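Local coordinates for N-acetylmuramoyl-L-alanine amidase XlyA (Bacillus subtilis, PDB 3RDR), which hydrolyses the link between N-acetylmuramoyl residues and L-amino acids in cell-wall glycopeptides, represented here by its zinc-binding catalytic domain, at residues I29-T34 with W114-L119; I95-N100 with A106-N111; G78-D83 with R90-I95; P132-S137 with K144-W149. All blocks are in the same frame, centred on the assembly; numbering follows the deposited sequence.

Strand 28-33 is the hub of the model. It meets helix 105-122 in interaction 1, and its neighbour in the sheet, strand 92-97, meets the same helix in interaction 2, the two centres lying about 9 Å apart. Strand 92-97 also carries interaction 3, where His80 packs on it; interactions 2 and 3 share Ile95, yet their centres are about 18 Å apart. Interaction 4 joins the 132-137 and 144-149 segments. The zinc joins interactions 1 and 4 directly, through His32 and His133 with Cys141. In interaction 3 the side chain of His80, about 6 Å from the metal, hydrogen-bonds His32 in the second shell; in interaction 2 the Ile97 side chain is about 10 Å away.

Interaction 1 of 4, residues I29-T34 with W114-L119; sequences ITVHNT and WLIKTL. With ZN (zinc ion), chain B.
Ile29 and Val31 project from one face of strand 28-33 onto the helix that runs antiparallel alongside it; Ile29 meets both Ile116 and Leu119, Val31 meets Ile116. The Ile29 side chain is drawn out toward the helix: CG1 lies beside the backbone N (chi1 -67°) and CD1 continues the chain outward. That methyl reaches CB of Leu119 at 3.7 Å, the two side chains meeting at a slant. The same Ile29 CD1 also lies 4.1 Å from the carbonyl O of Ile116 and 4.3 Å from Ile116 CG2, so it rests against the helix where Ile116 and Leu119 lie one turn apart. Two residues along, Val31 offers CG2 rather than CG1, and the CD1 methyl of Ile116 comes against Val31 CG2 at 3.9 Å, with the side chains roughly perpendicular. Ile116 is thus shared: its CG2 branch and carbonyl face Ile29, whereas its extended CG1-CD1 arm serves Val31. No hydrogen bond crosses this interface, which is wholly buried and apolar. His32, between Val31 and Asn33, turns to the opposite face of the strand, where His32 ND1 binds the zinc ion at 2.2 Å. His133 and Cys141 are the other protein ligands of the metal. The short segments run nearly antiparallel, their axes 170° apart in direction and 10.6 Å at closest approach. Around them, strand 92-97 flanks Ile29 through Ile95, Leu115 and Leu119 pack on Phe61 of strand 61-63, Leu115 also on Val63, and helix 149-154 closes in with Trp149 on Val31 and Phe152 on Ile116.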
loop_
_atom_site.group_PDB
_atom_site.type_symbol
_atom_site.label_atom_id
_atom_site.label_comp_id
_atom_site.label_asym_id
_atom_site.label_seq_id
_atom_site.Cartn_x
_atom_site.Cartn_y
_atom_site.Cartn_z
ATOM N N ILE A 29 3.097 -3.029 8.327
ATOM C CA ILE A 29 2.517 -2.153 7.321
ATOM C C ILE A 29 3.672 -1.845 6.372
ATOM O O ILE A 29 4.690 -1.276 6.776
ATOM C CB ILE A 29 1.971 -0.862 7.951
ATOM C CG1 ILE A 29 0.771 -1.201 8.839
ATOM C CG2 ILE A 29 1.555 0.124 6.864
ATOM C CD1 ILE A 29 0.226 -0.019 9.634
ATOM N N THR A 30 3.520 -2.256 5.115
ATOM C CA THR A 30 4.548 -2.067 4.099
ATOM C C THR A 30 4.204 -0.932 3.130
ATOM O O THR A 30 3.148 -0.934 2.501
ATOM C CB THR A 30 4.760 -3.377 3.317
ATOM O OG1 THR A 30 5.095 -4.426 4.239
ATOM C CG2 THR A 30 5.892 -3.231 2.303
ATOM N N VAL A 31 5.114 0.031 3.004
ATOM C CA VAL A 31 4.900 1.195 2.137
ATOM C C VAL A 31 5.595 1.109 0.784
ATOM O O VAL A 31 6.760 0.727 0.699
ATOM C CB VAL A 31 5.375 2.484 2.846
ATOM C CG1 VAL A 31 5.100 3.705 1.968
ATOM C CG2 VAL A 31 4.676 2.615 4.189
ATOM N N HIS A 32 4.864 1.483 -0.267
ATOM C CA HIS A 32 5.369 1.469 -1.639
ATOM C C HIS A 32 5.114 2.825 -2.309
ATOM O O HIS A 32 4.377 3.662 -1.790
ATOM C CB HIS A 32 4.626 0.430 -2.498
ATOM C CG HIS A 32 4.611 -0.960 -1.940
ATOM N ND1 HIS A 32 5.429 -1.961 -2.417
ATOM C CD2 HIS A 32 3.821 -1.538 -1.003
ATOM C CE1 HIS A 32 5.142 -3.096 -1.805
ATOM N NE2 HIS A 32 4.169 -2.867 -0.942
ATOM N N ASN A 33 5.719 3.008 -3.477
ATOM C CA ASN A 33 5.532 4.194 -4.313
ATOM C C ASN A 33 5.302 3.552 -5.680
ATOM O O ASN A 33 6.076 2.691 -6.086
ATOM C CB ASN A 33 6.788 5.078 -4.347
ATOM C CG ASN A 33 6.873 6.037 -3.159
ATOM O OD1 ASN A 33 7.874 6.733 -2.985
ATOM N ND2 ASN A 33 5.823 6.083 -2.345
ATOM N N THR A 34 4.246 3.954 -6.379
ATOM C CA THR A 34 3.915 3.362 -7.677
ATOM C C THR A 34 4.955 3.517 -8.789
ATOM O O THR A 34 4.995 2.699 -9.714
ATOM C CB THR A 34 2.590 3.923 -8.222
ATOM O OG1 THR A 34 2.746 5.322 -8.488
ATOM C CG2 THR A 34 1.460 3.725 -7.213
ATOM N N TRP A 114 -1.839 9.582 7.486
ATOM C CA TRP A 114 -3.079 9.535 8.249
ATOM C C TRP A 114 -3.596 8.095 8.266
ATOM O O TRP A 114 -3.980 7.571 9.311
ATOM C CB TRP A 114 -4.141 10.439 7.623
ATOM C CG TRP A 114 -5.512 10.145 8.156
ATOM C CD1 TRP A 114 -6.018 10.512 9.371
ATOM C CD2 TRP A 114 -6.515 9.329 7.533
ATOM N NE1 TRP A 114 -7.271 9.971 9.546
ATOM C CE2 TRP A 114 -7.601 9.241 8.434
ATOM C CE3 TRP A 114 -6.599 8.660 6.304
ATOM C CZ2 TRP A 114 -8.758 8.510 8.144
ATOM C CZ3 TRP A 114 -7.749 7.932 6.016
ATOM C CH2 TRP A 114 -8.813 7.864 6.933
ATOM N N LEU A 115 -3.608 7.466 7.096
ATOM C CA LEU A 115 -4.063 6.084 6.968
ATOM C C LEU A 115 -3.232 5.158 7.852
ATOM O O LEU A 115 -3.773 4.327 8.579
ATOM C CB LEU A 115 -3.959 5.625 5.509
ATOM C CG LEU A 115 -4.219 4.143 5.209
ATOM C CD1 LEU A 115 -5.645 3.779 5.602
ATOM C CD2 LEU A 115 -3.993 3.868 3.722
ATOM N N ILE A 116 -1.914 5.306 7.787
ATOM C CA ILE A 116 -1.020 4.472 8.574
ATOM C C ILE A 116 -1.252 4.637 10.074
ATOM O O ILE A 116 -1.240 3.655 10.816
ATOM C CB ILE A 116 0.449 4.770 8.222
ATOM C CG1 ILE A 116 0.723 4.320 6.780
ATOM C CG2 ILE A 116 1.386 4.048 9.185
ATOM C CD1 ILE A 116 2.077 4.725 6.252
ATOM N N LYS A 117 -1.467 5.871 10.523
ATOM C CA LYS A 117 -1.717 6.121 11.941
ATOM C C LYS A 117 -2.986 5.389 12.371
ATOM O O LYS A 117 -3.032 4.772 13.434
ATOM C CB LYS A 117 -1.898 7.620 12.207
ATOM C CG LYS A 117 -2.388 7.921 13.620
ATOM C CD LYS A 117 -3.358 9.094 13.643
ATOM C CE LYS A 117 -2.638 10.432 13.648
ATOM N NZ LYS A 117 -2.005 10.717 14.972
ATOM N N THR A 118 -4.016 5.477 11.536
ATOM C CA THR A 118 -5.294 4.833 11.803
ATOM C C THR A 118 -5.151 3.311 11.853
ATOM O O THR A 118 -5.732 2.654 12.713
ATOM C CB THR A 118 -6.321 5.201 10.719
ATOM O OG1 THR A 118 -6.418 6.629 10.621
ATOM C CG2 THR A 118 -7.686 4.627 11.061
ATOM N N LEU A 119 -4.378 2.760 10.920
ATOM C CA LEU A 119 -4.144 1.321 10.852
ATOM C C LEU A 119 -3.377 0.825 12.082
ATOM O O LEU A 119 -3.684 -0.235 12.630
ATOM C CB LEU A 119 -3.362 0.990 9.577
ATOM C CG LEU A 119 -4.076 0.370 8.367
ATOM C CD1 LEU A 119 -5.547 0.750 8.323
ATOM C CD2 LEU A 119 -3.354 0.817 7.098
HETATM ZN ZN ZN B . 7.218 -1.726 -3.722
#

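Interaction 2 of 4, residues I95-N100 with A106-N111; sequences IEICEN and AKATAN
With chi1 at -61°, Ile97 carries its CG2 methyl opposite the backbone N and its CG1 arm beside it, and this sends CG2 to the helix while CD1, on the extended arm, also rises from the sheet on the helix side. CG2 of Ile97 then meets CB of Ala108 at 4.0 Å, a methyl against a methyl. The same Ile97 CG2 lies 4.5 Å from the backbone N of Thr109, so it rests on the helix backbone as well as on the alanine. Ala108 is small enough for the strand end to come close: the CA atoms of Ile97 and Ala108 are 6.6 Å apart. Past the strand end, the carbonyl O of Cys98 is 4.4 Å from Ala108 CB, a loose contact with no hydrogen bond. The polar groups nearby look elsewhere. Thr109 turns its hydroxyl back within the helix, bonding OG1 to the carbonyl O of Phe105. Glu99 OE1 is in a salt bridge with Arg143, and Glu99 OE2 accepts from the backbone N of Ala35. Ile97 finds more apolar company in Phe105 and Ala112 of the same helix, and its CD1 methyl touches CD2 of Leu145 at 3.9 Å. This is the strand-to-helix packing of a beta-alpha-beta crossover: strand 92-97 leads into helix 105-122, which returns the chain to strand 130-132, parallel to it with strand 28-33 between, as fits the T7 lysozyme-like amidase fold.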
loop_
_atom_site.group_PDB
_atom_site.type_symbol
_atom_site.label_atom_id
_atom_site.label_comp_id
_atom_site.label_asym_id
_atom_site.label_seq_id
_atom_site.Cartn_x
_atom_site.Cartn_y
_atom_site.Cartn_z
ATOM N N ILE A 95 0.591 -0.762 1.199
ATOM C CA ILE A 95 0.084 0.554 0.813
ATOM C C ILE A 95 0.900 1.162 -0.327
ATOM O O ILE A 95 2.131 1.214 -0.269
ATOM C CB ILE A 95 0.117 1.571 1.995
ATOM C CG1 ILE A 95 -0.787 1.100 3.139
ATOM C CG2 ILE A 95 -0.379 2.937 1.524
ATOM C CD1 ILE A 95 -0.198 -0.006 3.964
ATOM N N GLU A 96 0.210 1.622 -1.365
ATOM C CA GLU A 96 0.881 2.255 -2.494
ATOM C C GLU A 96 0.558 3.741 -2.483
ATOM O O GLU A 96 -0.588 4.130 -2.242
ATOM C CB GLU A 96 0.415 1.641 -3.822
ATOM C CG GLU A 96 1.144 0.364 -4.223
ATOM C CD GLU A 96 2.494 0.630 -4.886
ATOM O OE1 GLU A 96 2.979 1.782 -4.832
ATOM O OE2 GLU A 96 3.078 -0.321 -5.453
ATOM N N ILE A 97 1.567 4.568 -2.731
ATOM C CA ILE A 97 1.379 6.014 -2.782
ATOM C C ILE A 97 1.620 6.439 -4.226
ATOM O O ILE A 97 2.670 6.158 -4.795
ATOM C CB ILE A 97 2.366 6.750 -1.847
ATOM C CG1 ILE A 97 2.139 6.302 -0.401
ATOM C CG2 ILE A 97 2.151 8.264 -1.942
ATOM C CD1 ILE A 97 3.073 6.960 0.604
ATOM N N CYS A 98 0.633 7.109 -4.816
ATOM C CA CYS A 98 0.714 7.546 -6.208
ATOM C C CYS A 98 1.673 8.708 -6.477
ATOM O O CYS A 98 1.983 9.501 -5.584
ATOM C CB CYS A 98 -0.685 7.914 -6.714
ATOM S SG CYS A 98 -1.880 6.535 -6.729
ATOM N N GLU A 99 2.126 8.789 -7.726
ATOM C CA GLU A 99 3.042 9.830 -8.178
ATOM C C GLU A 99 2.493 10.511 -9.435
ATOM O O GLU A 99 3.242 11.170 -10.157
ATOM C CB GLU A 99 4.409 9.221 -8.514
ATOM C CG GLU A 99 5.134 8.544 -7.350
ATOM C CD GLU A 99 6.482 7.974 -7.766
ATOM O OE1 GLU A 99 7.235 8.687 -8.459
ATOM O OE2 GLU A 99 6.794 6.820 -7.400
ATOM N N ASN A 100 1.199 10.345 -9.707
ATOM C CA ASN A 100 0.610 10.937 -10.909
ATOM C C ASN A 100 0.851 12.445 -11.044
ATOM O O ASN A 100 0.745 13.195 -10.076
ATOM C CB ASN A 100 -0.891 10.615 -10.988
ATOM C CG ASN A 100 -1.654 11.003 -9.733
ATOM O OD1 ASN A 100 -1.320 10.578 -8.623
ATOM N ND2 ASN A 100 -2.699 11.805 -9.904
ATOM N N ALA A 106 2.994 15.595 -1.998
ATOM C CA ALA A 106 3.062 15.985 -0.596
ATOM C C ALA A 106 1.752 15.668 0.112
ATOM O O ALA A 106 1.753 15.171 1.238
ATOM C CB ALA A 106 3.372 17.484 -0.476
ATOM N N LYS A 107 0.641 15.959 -0.555
ATOM C CA LYS A 107 -0.680 15.719 0.002
ATOM C C LYS A 107 -1.072 14.241 -0.051
ATOM O O LYS A 107 -1.954 13.803 0.684
ATOM C CB LYS A 107 -1.715 16.569 -0.739
ATOM C CG LYS A 107 -3.122 16.447 -0.188
ATOM C CD LYS A 107 -3.767 17.816 0.020
ATOM C CE LYS A 107 -3.950 18.571 -1.291
ATOM N NZ LYS A 107 -4.575 19.913 -1.070
ATOM N N ALA A 108 -0.426 13.481 -0.931
ATOM C CA ALA A 108 -0.706 12.054 -1.037
ATOM C C ALA A 108 0.026 11.391 0.120
ATOM O O ALA A 108 -0.454 10.430 0.716
ATOM C CB ALA A 108 -0.195 11.508 -2.363
ATOM N N THR A 109 1.201 11.926 0.433
ATOM C CA THR A 109 2.017 11.414 1.520
ATOM C C THR A 109 1.318 11.677 2.847
ATOM O O THR A 109 1.302 10.818 3.731
ATOM C CB THR A 109 3.401 12.082 1.526
ATOM O OG1 THR A 109 4.127 11.675 0.359
ATOM C CG2 THR A 109 4.185 11.689 2.768
ATOM N N ALA A 110 0.735 12.864 2.975
ATOM C CA ALA A 110 0.026 13.243 4.190
ATOM C C ALA A 110 -1.170 12.326 4.397
ATOM O O ALA A 110 -1.468 11.926 5.524
ATOM C CB ALA A 110 -0.441 14.689 4.096
ATOM N N ASN A 111 -1.860 12.003 3.307
ATOM C CA ASN A 111 -3.017 11.122 3.384
ATOM C C ASN A 111 -2.590 9.715 3.786
ATOM O O ASN A 111 -3.310 9.021 4.506
ATOM C CB ASN A 111 -3.756 11.075 2.041
ATOM C CG ASN A 111 -4.427 12.393 1.696
ATOM O OD1 ASN A 111 -4.785 13.167 2.584
ATOM N ND2 ASN A 111 -4.617 12.646 0.404
#

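Interaction 3 of 4, residues G78-D83 with R90-I95; sequences GWHAGD and RASIGI
The loop 78-83 borders the zinc site of the amidase domain, and His80 is the residue by which it meets the sheet, laying its imidazole over strand 92-97. The face of that ring receives Gly94: Gly94 CA is 3.9 Å from the His80 ring centroid and 26° off the ring normal, a CH-pi contact. The nearest ring atom, His80 CE1, is 3.6 Å from Gly94 CA, and with no side chain on Gly94 the ring can settle directly on the backbone. Ser92 comes instead at the ring's edge, its OG 3.6 Å from His80 CE1; that hydroxyl is engaged with Gly88 O and Thr30 OG1. The His80 side chain gets there with CG between its own N and carbonyl carbon (chi1 59°), a torsion that sets the ring with one face over Gly94. One water bridges the loop and the strand. It donates to the carbonyl O of Ser92 at 2.7 Å, accepts from Gly78 N at 3.0 Å, and is hydrogen-bonded to His80 NE2, also at 3.0 Å. With ND1 of His80 bonded to NE2 of His32, both imidazole nitrogens are held and the ring's rotation is fixed. At the outer end, Trp79 CZ3 approaches Arg90 CD obliquely at 4.5 Å, while the guanidinium of Arg90 makes a cation-pi contact with Tyr22. A histidine like His80, hydrogen-bonded to a metal-binding imidazole, is a second-shell residue of the metal site: it probably helps to orient His32, whose ND1 binds the zinc.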
loop_
_atom_site.group_PDB
_atom_site.type_symbol
_atom_site.label_atom_id
_atom_site.label_comp_id
_atom_site.label_asym_id
_atom_site.label_seq_id
_atom_site.Cartn_x
_atom_site.Cartn_y
_atom_site.Cartn_z
ATOM N N GLY A 78 -1.763 -10.025 0.294
ATOM C CA GLY A 78 -1.627 -9.579 -1.078
ATOM C C GLY A 78 -0.254 -10.037 -1.525
ATOM O O GLY A 78 0.526 -10.499 -0.702
ATOM N N TRP A 79 0.039 -9.943 -2.817
ATOM C CA TRP A 79 1.354 -10.322 -3.336
ATOM C C TRP A 79 2.042 -9.006 -3.691
ATOM O O TRP A 79 1.787 -8.454 -4.759
ATOM C CB TRP A 79 1.209 -11.169 -4.603
ATOM C CG TRP A 79 0.621 -12.539 -4.396
ATOM C CD1 TRP A 79 -0.300 -13.155 -5.193
ATOM C CD2 TRP A 79 0.965 -13.487 -3.374
ATOM N NE1 TRP A 79 -0.549 -14.425 -4.737
ATOM C CE2 TRP A 79 0.212 -14.657 -3.623
ATOM C CE3 TRP A 79 1.835 -13.463 -2.275
ATOM C CZ2 TRP A 79 0.300 -15.794 -2.814
ATOM C CZ3 TRP A 79 1.926 -14.591 -1.471
ATOM C CH2 TRP A 79 1.160 -15.744 -1.745
ATOM N N HIS A 80 2.912 -8.504 -2.818
ATOM C CA HIS A 80 3.554 -7.219 -3.092
ATOM C C HIS A 80 4.943 -7.006 -2.502
ATOM O O HIS A 80 5.702 -6.181 -3.010
ATOM C CB HIS A 80 2.642 -6.098 -2.594
ATOM C CG HIS A 80 2.348 -6.179 -1.128
ATOM N ND1 HIS A 80 3.134 -5.566 -0.176
ATOM C CD2 HIS A 80 1.404 -6.871 -0.445
ATOM C CE1 HIS A 80 2.689 -5.879 1.029
ATOM N NE2 HIS A 80 1.639 -6.670 0.892
ATOM N N ALA A 81 5.272 -7.740 -1.441
ATOM C CA ALA A 81 6.556 -7.585 -0.760
ATOM C C ALA A 81 7.732 -8.324 -1.396
ATOM O O ALA A 81 8.888 -8.011 -1.113
ATOM C CB ALA A 81 6.411 -7.999 0.703
ATOM N N GLY A 82 7.438 -9.309 -2.241
ATOM C CA GLY A 82 8.492 -10.057 -2.905
ATOM C C GLY A 82 9.300 -10.994 -2.025
ATOM O O GLY A 82 10.437 -11.328 -2.359
ATOM N N ASP A 83 8.728 -11.433 -0.907
ATOM C CA ASP A 83 9.448 -12.339 -0.023
ATOM C C ASP A 83 8.738 -13.687 0.129
ATOM O O ASP A 83 8.777 -14.307 1.189
ATOM C CB ASP A 83 9.667 -11.682 1.346
ATOM C CG ASP A 83 8.372 -11.431 2.102
ATOM O OD1 ASP A 83 7.300 -11.318 1.465
ATOM O OD2 ASP A 83 8.436 -11.331 3.347
ATOM N N ARG A 90 2.676 -12.298 3.707
ATOM C CA ARG A 90 1.706 -12.974 4.570
ATOM C C ARG A 90 1.342 -12.331 5.906
ATOM O O ARG A 90 0.451 -12.824 6.598
ATOM C CB ARG A 90 2.172 -14.414 4.814
ATOM C CG ARG A 90 2.356 -15.235 3.525
ATOM C CD ARG A 90 1.023 -15.503 2.825
ATOM N NE ARG A 90 0.132 -16.343 3.623
ATOM C CZ ARG A 90 0.215 -17.673 3.703
ATOM N NH1 ARG A 90 1.148 -18.332 3.026
ATOM N NH2 ARG A 90 -0.629 -18.346 4.474
ATOM N N ALA A 91 2.004 -11.241 6.279
ATOM C CA ALA A 91 1.683 -10.606 7.556
ATOM C C ALA A 91 1.782 -9.087 7.561
ATOM O O ALA A 91 2.125 -8.491 8.583
ATOM C CB ALA A 91 2.570 -11.182 8.670
ATOM N N SER A 92 1.499 -8.448 6.434
ATOM C CA SER A 92 1.550 -6.993 6.410
ATOM C C SER A 92 0.515 -6.414 5.471
ATOM O O SER A 92 0.062 -7.075 4.533
ATOM C CB SER A 92 2.948 -6.487 6.010
ATOM O OG SER A 92 3.112 -6.409 4.600
ATOM N N ILE A 93 0.131 -5.177 5.754
ATOM C CA ILE A 93 -0.826 -4.457 4.936
ATOM C C ILE A 93 -0.004 -3.641 3.946
ATOM O O ILE A 93 0.840 -2.838 4.349
ATOM C CB ILE A 93 -1.679 -3.507 5.795
ATOM C CG1 ILE A 93 -2.473 -4.314 6.828
ATOM C CG2 ILE A 93 -2.621 -2.701 4.910
ATOM C CD1 ILE A 93 -3.223 -3.459 7.837
ATOM N N GLY A 94 -0.232 -3.870 2.656
ATOM C CA GLY A 94 0.497 -3.144 1.633
ATOM C C GLY A 94 -0.184 -1.846 1.224
ATOM O O GLY A 94 -1.391 -1.828 0.943
ATOM N N ILE A 95 0.591 -0.762 1.199
ATOM C CA ILE A 95 0.084 0.554 0.813
ATOM C C ILE A 95 0.900 1.162 -0.327
ATOM O O ILE A 95 2.131 1.214 -0.269
ATOM C CB ILE A 95 0.117 1.571 1.995
ATOM C CG1 ILE A 95 -0.787 1.100 3.139
ATOM C CG2 ILE A 95 -0.379 2.937 1.524
ATOM C CD1 ILE A 95 -0.198 -0.006 3.964
HETATM O O HOH W 1 0.079 -8.753 2.361
#

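Interaction 4 of 4, residues P132-S137 with K144-W149; sequences PHKYWS and KLLDTW. With ZN (zinc ion), chain B.
The two segments approach most closely where strand 130-132 gives way to helix 133-137, the CA atoms of Pro132 and Leu146 lying 7.6 Å apart. Pro132 is the centre of the contact. Its ring lies over one face of the Trp149 indole, with CB almost straight above the six-membered ring: Pro132 CB is 4.0 Å from that centroid and only 3° off the ring normal, a CH-pi contact. The delta carbon presses in closer, Pro132 CD standing 3.5 Å from Trp149 CZ2 toward the rim. With its CG anti to the backbone N (chi1 -177°), the Trp149 side chain reaches out from its helix start to lie against the proline. Leu146 meets the same proline carbon roughly at a right angle to the indole, its CD2 methyl 4.1 Å from Pro132 CB. The same Leu146 CD2 lies 4.0 Å from CD of Lys134, whose chain, fully extended, passes over both leucine methyls before its ammonium forms a salt bridge with Glu140. His133 turns the other way, and its ND1 binds the zinc ion at 2.2 Å. Directly between the segments the contact is apolar and CH-pi, with no hydrogen bond, so it depends on close fit rather than on directional bonds, while the polar end of Lys134 and the metal-binding imidazole of His133 find their partners outside the apolar patch.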
loop_
_atom_site.group_PDB
_atom_site.type_symbol
_atom_site.label_atom_id
_atom_site.label_comp_id
_atom_site.label_asym_id
_atom_site.label_seq_id
_atom_site.Cartn_x
_atom_site.Cartn_y
_atom_site.Cartn_z
ATOM N N PRO A 132 9.419 -0.188 4.822
ATOM C CA PRO A 132 9.421 0.063 3.381
ATOM C C PRO A 132 9.510 -1.285 2.685
ATOM O O PRO A 132 10.019 -2.250 3.260
ATOM C CB PRO A 132 10.688 0.885 3.181
ATOM C CG PRO A 132 11.626 0.259 4.184
ATOM C CD PRO A 132 10.740 0.111 5.410
ATOM N N HIS A 133 9.008 -1.356 1.458
ATOM C CA HIS A 133 9.071 -2.588 0.691
ATOM C C HIS A 133 10.503 -3.121 0.740
ATOM O O HIS A 133 10.730 -4.327 0.854
ATOM C CB HIS A 133 8.658 -2.316 -0.763
ATOM C CG HIS A 133 8.763 -3.509 -1.663
ATOM N ND1 HIS A 133 8.466 -3.454 -3.007
ATOM C CD2 HIS A 133 9.130 -4.790 -1.415
ATOM C CE1 HIS A 133 8.642 -4.647 -3.547
ATOM N NE2 HIS A 133 9.046 -5.475 -2.603
ATOM N N LYS A 134 11.466 -2.209 0.666
ATOM C CA LYS A 134 12.884 -2.569 0.672
ATOM C C LYS A 134 13.273 -3.507 1.813
ATOM O O LYS A 134 14.092 -4.406 1.634
ATOM C CB LYS A 134 13.742 -1.302 0.735
ATOM C CG LYS A 134 15.237 -1.561 0.638
ATOM C CD LYS A 134 16.018 -0.252 0.576
ATOM C CE LYS A 134 17.525 -0.494 0.432
ATOM N NZ LYS A 134 18.258 0.804 0.335
ATOM N N TYR A 135 12.683 -3.289 2.980
ATOM C CA TYR A 135 12.960 -4.110 4.153
ATOM C C TYR A 135 12.818 -5.606 3.870
ATOM O O TYR A 135 13.640 -6.413 4.313
ATOM C CB TYR A 135 12.012 -3.717 5.286
ATOM C CG TYR A 135 12.217 -4.495 6.564
ATOM C CD1 TYR A 135 13.353 -4.297 7.352
ATOM C CD2 TYR A 135 11.269 -5.424 6.995
ATOM C CE1 TYR A 135 13.537 -5.006 8.541
ATOM C CE2 TYR A 135 11.440 -6.137 8.178
ATOM C CZ TYR A 135 12.573 -5.923 8.946
ATOM O OH TYR A 135 12.736 -6.618 10.123
ATOM N N TRP A 136 11.779 -5.969 3.120
ATOM C CA TRP A 136 11.503 -7.369 2.790
ATOM C C TRP A 136 12.254 -7.923 1.581
ATOM O O TRP A 136 12.502 -9.126 1.498
ATOM C CB TRP A 136 10.005 -7.563 2.520
ATOM C CG TRP A 136 9.092 -7.059 3.593
ATOM C CD1 TRP A 136 8.165 -6.061 3.477
ATOM C CD2 TRP A 136 8.991 -7.547 4.935
ATOM N NE1 TRP A 136 7.487 -5.899 4.666
ATOM C CE2 TRP A 136 7.975 -6.799 5.577
ATOM C CE3 TRP A 136 9.659 -8.546 5.659
ATOM C CZ2 TRP A 136 7.611 -7.021 6.911
ATOM C CZ3 TRP A 136 9.296 -8.767 6.990
ATOM C CH2 TRP A 136 8.280 -8.006 7.599
ATOM N N SER A 137 12.619 -7.060 0.641
ATOM C CA SER A 137 13.268 -7.549 -0.567
ATOM C C SER A 137 14.524 -6.818 -1.016
ATOM O O SER A 137 15.164 -7.238 -1.974
ATOM C CB SER A 137 12.259 -7.516 -1.714
ATOM O OG SER A 137 11.869 -6.174 -1.965
ATOM N N LYS A 144 10.669 7.320 -3.579
ATOM C CA LYS A 144 10.650 8.738 -3.213
ATOM C C LYS A 144 10.672 9.014 -1.713
ATOM O O LYS A 144 10.707 10.174 -1.291
ATOM C CB LYS A 144 9.422 9.431 -3.812
ATOM C CG LYS A 144 9.356 9.400 -5.326
ATOM C CD LYS A 144 8.409 10.459 -5.853
ATOM C CE LYS A 144 8.922 11.857 -5.528
ATOM N NZ LYS A 144 8.090 12.913 -6.154
ATOM N N LEU A 145 10.649 7.959 -0.909
ATOM C CA LEU A 145 10.646 8.114 0.540
ATOM C C LEU A 145 11.841 7.466 1.240
ATOM O O LEU A 145 12.079 7.721 2.417
ATOM C CB LEU A 145 9.347 7.538 1.117
ATOM C CG LEU A 145 8.099 8.420 1.243
ATOM C CD1 LEU A 145 8.041 9.442 0.129
ATOM C CD2 LEU A 145 6.860 7.532 1.235
ATOM N N LEU A 146 12.592 6.638 0.521
ATOM C CA LEU A 146 13.734 5.950 1.110
ATOM C C LEU A 146 14.805 6.860 1.712
ATOM O O LEU A 146 15.165 6.696 2.878
ATOM C CB LEU A 146 14.356 4.989 0.086
ATOM C CG LEU A 146 13.567 3.682 -0.110
ATOM C CD1 LEU A 146 14.122 2.886 -1.279
ATOM C CD2 LEU A 146 13.629 2.862 1.171
ATOM N N ASP A 147 15.309 7.819 0.937
ATOM C CA ASP A 147 16.340 8.730 1.443
ATOM C C ASP A 147 15.876 9.558 2.637
ATOM O O ASP A 147 16.695 10.119 3.363
ATOM C CB ASP A 147 16.821 9.682 0.345
ATOM C CG ASP A 147 17.710 9.000 -0.670
ATOM O OD1 ASP A 147 18.597 8.225 -0.257
ATOM O OD2 ASP A 147 17.528 9.248 -1.882
ATOM N N THR A 148 14.567 9.645 2.838
ATOM C CA THR A 148 14.030 10.409 3.959
ATOM C C THR A 148 13.034 9.565 4.756
ATOM O O THR A 148 12.141 10.099 5.413
ATOM C CB THR A 148 13.320 11.693 3.466
ATOM O OG1 THR A 148 12.294 11.346 2.527
ATOM C CG2 THR A 148 14.317 12.632 2.795
ATOM N N TRP A 149 13.209 8.247 4.707
ATOM C CA TRP A 149 12.317 7.310 5.394
ATOM C C TRP A 149 12.012 7.661 6.851
ATOM O O TRP A 149 10.846 7.785 7.237
ATOM C CB TRP A 149 12.892 5.889 5.310
ATOM C CG TRP A 149 11.998 4.850 5.928
ATOM C CD1 TRP A 149 12.255 4.103 7.042
ATOM C CD2 TRP A 149 10.672 4.500 5.507
ATOM N NE1 TRP A 149 11.170 3.314 7.346
ATOM C CE2 TRP A 149 10.184 3.538 6.422
ATOM C CE3 TRP A 149 9.847 4.905 4.449
ATOM C CZ2 TRP A 149 8.904 2.978 6.312
ATOM C CZ3 TRP A 149 8.571 4.344 4.339
ATOM C CH2 TRP A 149 8.117 3.392 5.268
HETATM ZN ZN ZN B . 7.218 -1.726 -3.722
#